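Local coordinates for deseasin MCP-01 (Pseudoalteromonas sp., PDB 3VV3), which degrades collagen as a serine protease of the subtilisin family, hydrolysing peptide bonds, and binds calcium ions, at residues D220-M234 with K296-L309. Residues are numbered along the deposited sequence; the frame is centred on the assembly and turned at random.
Sequences DNVLSIASTDSRDNM and KELLMSSGDANAAL
Lys296 reaches the start of strand 222-228 with its ammonium group, donating to two backbone oxygens. CG stands anti to the backbone N (chi1 171°) and the chain runs extended beyond it, which carries NZ to 2.9 Å from Val222 O, while the bond from NZ to Asp220 O, 3.1 Å long, meets that oxygen from above the carbonyl plane. A water takes a further bond from NZ and gives a weak one to Asp220 OD1. With an alanine in place of Lys296, both carbonyls would probably lose this donor and a gap would open beside Leu223, whose CD1 packs on Lys296 CG.

Apolar packing continues along the strand. The two methyls of Leu223 divide between helix residues, CD1 lying 4.1 Å from Met300 CG and CD2 meeting Leu299 CD1. Helix 292-301 thus lies against one side of the parallel sheet of the subtilisin-like alpha/beta fold, its segment 296-301 inclined 25° to the strand, and helix 269-284 also packs on Leu223. Farther along, Leu309 CD1 touches Thr228 CG2 at 3.7 Å, the two side chains crossing at about a right angle, while its CD2 packs on Met234 SD. Ala308 CB sits against Met234 CB and the backbone N of Met234.

Polar contacts return at the turn 229-232. Asn306 ND2 donates to Asp232 O over 3.0 Å, the oxygen lying in the amide plane, and Asn306 OD1 accepts from Leu309 N on a lone pair, an Asx motif; bonded at both its oxygen and its nitrogen, the amide is held in its rotation. The Asp232 carboxylate, turned 82° from that amide, forms a salt bridge with Arg318, which also pairs with Asp304.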
loop_
_atom_site.group_PDB
_atom_site.type_symbol
_atom_site.label_atom_id
_atom_site.label_comp_id
_atom_site.label_asym_id
_atom_site.label_seq_id
_atom_site.Cartn_x
_atom_site.Cartn_y
_atom_site.Cartn_z
ATOM N N ASP A 220 -9.960 25.483 3.345
ATOM C CA ASP A 220 -11.286 25.255 2.768
ATOM C C ASP A 220 -11.290 24.462 1.453
ATOM O O ASP A 220 -12.292 23.825 1.119
ATOM C CB ASP A 220 -12.038 26.572 2.580
ATOM C CG ASP A 220 -12.528 27.161 3.891
ATOM O OD1 ASP A 220 -12.852 26.385 4.819
ATOM O OD2 ASP A 220 -12.600 28.406 3.987
ATOM N N ASN A 221 -10.192 24.500 0.702
ATOM C CA ASN A 221 -10.163 23.807 -0.591
ATOM C C ASN A 221 -9.693 22.354 -0.485
ATOM O O ASN A 221 -9.578 21.657 -1.492
ATOM C CB ASN A 221 -9.296 24.557 -1.606
ATOM C CG ASN A 221 -7.844 24.619 -1.187
ATOM O OD1 ASN A 221 -7.538 24.750 0.000
ATOM N ND2 ASN A 221 -6.940 24.528 -2.157
ATOM N N VAL A 222 -9.416 21.900 0.730
ATOM C CA VAL A 222 -9.071 20.495 0.936
ATOM C C VAL A 222 -10.347 19.658 1.001
ATOM O O VAL A 222 -11.256 19.964 1.773
ATOM C CB VAL A 222 -8.245 20.297 2.233
ATOM C CG1 VAL A 222 -8.112 18.818 2.583
ATOM C CG2 VAL A 222 -6.864 20.957 2.099
ATOM N N LEU A 223 -10.418 18.615 0.178
ATOM C CA LEU A 223 -11.561 17.715 0.180
ATOM C C LEU A 223 -11.040 16.329 0.556
ATOM O O LEU A 223 -10.298 15.718 -0.202
ATOM C CB LEU A 223 -12.244 17.726 -1.191
ATOM C CG LEU A 223 -13.374 16.726 -1.472
ATOM C CD1 LEU A 223 -14.453 16.781 -0.399
ATOM C CD2 LEU A 223 -13.969 16.969 -2.851
ATOM N N SER A 224 -11.403 15.867 1.753
ATOM C CA SER A 224 -10.810 14.672 2.361
ATOM C C SER A 224 -11.719 13.479 2.178
ATOM O O SER A 224 -12.903 13.540 2.523
ATOM C CB SER A 224 -10.569 14.874 3.869
ATOM O OG SER A 224 -9.645 15.912 4.097
ATOM N N ILE A 225 -11.158 12.384 1.674
ATOM C CA ILE A 225 -11.978 11.281 1.177
ATOM C C ILE A 225 -11.759 9.956 1.916
ATOM O O ILE A 225 -10.636 9.467 2.004
ATOM C CB ILE A 225 -11.727 11.080 -0.333
ATOM C CG1 ILE A 225 -12.000 12.391 -1.092
ATOM C CG2 ILE A 225 -12.561 9.927 -0.869
ATOM C CD1 ILE A 225 -13.369 12.981 -0.813
ATOM N N ALA A 226 -12.843 9.391 2.450
ATOM C CA ALA A 226 -12.817 8.043 3.018
ATOM C C ALA A 226 -13.137 7.047 1.917
ATOM O O ALA A 226 -13.682 7.418 0.866
ATOM C CB ALA A 226 -13.831 7.920 4.168
ATOM N N SER A 227 -12.826 5.777 2.164
ATOM C CA SER A 227 -13.036 4.727 1.178
ATOM C C SER A 227 -14.292 3.904 1.470
ATOM O O SER A 227 -14.597 3.606 2.623
ATOM C CB SER A 227 -11.816 3.799 1.136
ATOM O OG SER A 227 -12.049 2.698 0.271
ATOM N N THR A 228 -15.003 3.536 0.408
ATOM C CA THR A 228 -16.156 2.637 0.500
ATOM C C THR A 228 -15.931 1.383 -0.337
ATOM O O THR A 228 -15.047 1.344 -1.206
ATOM C CB THR A 228 -17.459 3.337 0.045
ATOM O OG1 THR A 228 -17.347 3.735 -1.333
ATOM C CG2 THR A 228 -17.729 4.564 0.898
ATOM N N ASP A 229 -16.742 0.355 -0.085
ATOM C CA ASP A 229 -16.597 -0.915 -0.779
ATOM C C ASP A 229 -17.811 -1.267 -1.646
ATOM O O ASP A 229 -18.748 -0.472 -1.795
ATOM C CB ASP A 229 -16.270 -2.058 0.203
ATOM C CG ASP A 229 -17.424 -2.378 1.156
ATOM O OD1 ASP A 229 -18.592 -2.063 0.841
ATOM O OD2 ASP A 229 -17.150 -2.958 2.234
ATOM N N SER A 230 -17.778 -2.459 -2.224
ATOM C CA SER A 230 -18.797 -2.856 -3.195
ATOM C C SER A 230 -20.168 -3.116 -2.566
ATOM O O SER A 230 -21.133 -3.358 -3.287
ATOM C CB SER A 230 -18.355 -4.104 -3.952
ATOM O OG SER A 230 -18.232 -5.200 -3.056
ATOM N N ARG A 231 -20.240 -3.104 -1.240
ATOM C CA ARG A 231 -21.519 -3.223 -0.536
ATOM C C ARG A 231 -21.971 -1.860 -0.007
ATOM O O ARG A 231 -22.944 -1.761 0.743
ATOM C CB ARG A 231 -21.431 -4.232 0.621
ATOM C CG ARG A 231 -21.308 -5.685 0.188
ATOM C CD ARG A 231 -19.884 -6.009 -0.259
ATOM N NE ARG A 231 -18.976 -6.193 0.873
ATOM C CZ ARG A 231 -17.657 -6.039 0.805
ATOM N NH1 ARG A 231 -17.095 -5.659 -0.332
ATOM N NH2 ARG A 231 -16.905 -6.241 1.882
ATOM N N ASP A 232 -21.254 -0.812 -0.404
ATOM C CA ASP A 232 -21.479 0.535 0.122
ATOM C C ASP A 232 -21.208 0.668 1.626
ATOM O O ASP A 232 -21.665 1.627 2.247
ATOM C CB ASP A 232 -22.881 1.067 -0.243
ATOM C CG ASP A 232 -22.850 2.098 -1.372
ATOM O OD1 ASP A 232 -21.747 2.515 -1.790
ATOM O OD2 ASP A 232 -23.937 2.482 -1.860
ATOM N N ASN A 233 -20.457 -0.273 2.209
ATOM C CA ASN A 233 -19.952 -0.087 3.574
ATOM C C ASN A 233 -18.837 0.932 3.509
ATOM O O ASN A 233 -18.287 1.183 2.434
ATOM C CB ASN A 233 -19.287 -1.348 4.144
ATOM C CG ASN A 233 -20.183 -2.580 4.131
ATOM O OD1 ASN A 233 -21.347 -2.533 4.525
ATOM N ND2 ASN A 233 -19.605 -3.717 3.724
ATOM N N MET A 234 -18.463 1.492 4.653
ATOM C CA MET A 234 -17.160 2.138 4.713
ATOM C C MET A 234 -16.133 1.010 4.727
ATOM O O MET A 234 -16.275 0.032 5.469
ATOM C CB MET A 234 -17.018 3.024 5.951
ATOM C CG MET A 234 -15.649 3.690 6.050
ATOM S SD MET A 234 -15.556 4.968 7.322
ATOM C CE MET A 234 -15.550 3.973 8.810
ATOM N N LYS A 296 -16.528 21.779 -4.331
ATOM C CA LYS A 296 -16.353 20.884 -3.200
ATOM C C LYS A 296 -17.697 20.526 -2.587
ATOM O O LYS A 296 -17.993 19.352 -2.372
ATOM C CB LYS A 296 -15.453 21.521 -2.142
ATOM C CG LYS A 296 -15.409 20.733 -0.826
ATOM C CD LYS A 296 -14.412 21.352 0.152
ATOM C CE LYS A 296 -14.575 20.790 1.564
ATOM N NZ LYS A 296 -13.632 21.446 2.504
ATOM N N GLU A 297 -18.510 21.542 -2.316
ATOM C CA GLU A 297 -19.791 21.325 -1.647
ATOM C C GLU A 297 -20.753 20.561 -2.544
ATOM O O GLU A 297 -21.569 19.771 -2.062
ATOM C CB GLU A 297 -20.396 22.653 -1.173
ATOM C CG GLU A 297 -19.589 23.306 -0.054
ATOM C CD GLU A 297 -20.329 24.435 0.646
ATOM O OE1 GLU A 297 -21.189 25.088 0.010
ATOM O OE2 GLU A 297 -20.040 24.672 1.839
ATOM N N LEU A 298 -20.646 20.779 -3.849
ATOM C CA LEU A 298 -21.486 20.064 -4.797
ATOM C C LEU A 298 -21.169 18.565 -4.799
ATOM O O LEU A 298 -22.070 17.724 -4.809
ATOM C CB LEU A 298 -21.316 20.643 -6.203
ATOM C CG LEU A 298 -22.130 19.976 -7.309
ATOM C CD1 LEU A 298 -22.671 21.036 -8.259
ATOM C CD2 LEU A 298 -21.287 18.968 -8.052
ATOM N N LEU A 299 -19.884 18.232 -4.797
ATOM C CA LEU A 299 -19.475 16.831 -4.736
ATOM C C LEU A 299 -20.002 16.176 -3.465
ATOM O O LEU A 299 -20.487 15.037 -3.485
ATOM C CB LEU A 299 -17.949 16.717 -4.841
ATOM C CG LEU A 299 -17.409 17.078 -6.231
ATOM C CD1 LEU A 299 -15.894 17.363 -6.194
ATOM C CD2 LEU A 299 -17.740 15.979 -7.235
ATOM N N MET A 300 -19.919 16.903 -2.355
ATOM C CA MET A 300 -20.416 16.406 -1.075
ATOM C C MET A 300 -21.940 16.250 -1.060
ATOM O O MET A 300 -22.465 15.201 -0.693
ATOM C CB MET A 300 -19.963 17.330 0.055
ATOM C CG MET A 300 -18.449 17.263 0.298
ATOM S SD MET A 300 -17.815 18.564 1.369
ATOM C CE MET A 300 -18.576 18.154 2.945
ATOM N N SER A 301 -22.647 17.290 -1.483
ATOM C CA SER A 301 -24.099 17.307 -1.329
ATOM C C SER A 301 -24.802 16.415 -2.341
ATOM O O SER A 301 -25.895 15.920 -2.074
ATOM C CB SER A 301 -24.636 18.744 -1.410
ATOM O OG SER A 301 -24.427 19.295 -2.699
ATOM N N SER A 302 -24.183 16.206 -3.500
ATOM C CA SER A 302 -24.810 15.412 -4.558
ATOM C C SER A 302 -24.641 13.907 -4.369
ATOM O O SER A 302 -25.246 13.121 -5.095
ATOM C CB SER A 302 -24.290 15.812 -5.941
ATOM O OG SER A 302 -22.934 15.436 -6.113
ATOM N N GLY A 303 -23.805 13.510 -3.411
ATOM C CA GLY A 303 -23.557 12.099 -3.173
ATOM C C GLY A 303 -24.777 11.405 -2.595
ATOM O O GLY A 303 -25.688 12.068 -2.109
ATOM N N ASP A 304 -24.795 10.076 -2.661
ATOM C CA ASP A 304 -25.880 9.284 -2.080
ATOM C C ASP A 304 -25.720 9.194 -0.569
ATOM O O ASP A 304 -24.630 8.926 -0.073
ATOM C CB ASP A 304 -25.896 7.870 -2.669
ATOM C CG ASP A 304 -26.277 7.850 -4.138
ATOM O OD1 ASP A 304 -27.207 8.596 -4.522
ATOM O OD2 ASP A 304 -25.654 7.079 -4.902
ATOM N N ALA A 305 -26.809 9.414 0.163
ATOM C CA ALA A 305 -26.786 9.240 1.605
ATOM C C ALA A 305 -26.276 7.843 1.918
ATOM O O ALA A 305 -26.704 6.861 1.310
ATOM C CB ALA A 305 -28.171 9.449 2.199
ATOM N N ASN A 306 -25.359 7.759 2.871
ATOM C CA ASN A 306 -24.713 6.494 3.173
ATOM C C ASN A 306 -24.747 6.213 4.673
ATOM O O ASN A 306 -24.229 6.992 5.469
ATOM C CB ASN A 306 -23.273 6.523 2.636
ATOM C CG ASN A 306 -22.558 5.198 2.811
ATOM O OD1 ASN A 306 -22.092 4.881 3.900
ATOM N ND2 ASN A 306 -22.450 4.428 1.733
ATOM N N ALA A 307 -25.382 5.107 5.056
ATOM C CA ALA A 307 -25.543 4.776 6.471
ATOM C C ALA A 307 -24.204 4.662 7.206
ATOM O O ALA A 307 -24.074 5.113 8.348
ATOM C CB ALA A 307 -26.353 3.489 6.628
ATOM N N ALA A 308 -23.215 4.055 6.552
ATOM C CA ALA A 308 -21.908 3.847 7.172
ATOM C C ALA A 308 -21.124 5.149 7.354
ATOM O O ALA A 308 -20.391 5.314 8.335
ATOM C CB ALA A 308 -21.090 2.845 6.358
ATOM N N LEU A 309 -21.275 6.071 6.410
ATOM C CA LEU A 309 -20.530 7.331 6.454
ATOM C C LEU A 309 -21.234 8.395 7.294
ATOM O O LEU A 309 -20.624 9.380 7.708
ATOM C CB LEU A 309 -20.273 7.850 5.036
ATOM C CG LEU A 309 -19.440 6.902 4.161
ATOM C CD1 LEU A 309 -19.532 7.309 2.702
ATOM C CD2 LEU A 309 -17.991 6.850 4.622
HETATM O O HOH W 1 -14.823 23.910 3.470
HETATM O O HOH W 2 -23.711 1.970 4.208
HETATM O O HOH W 3 -24.363 5.350 -0.375
#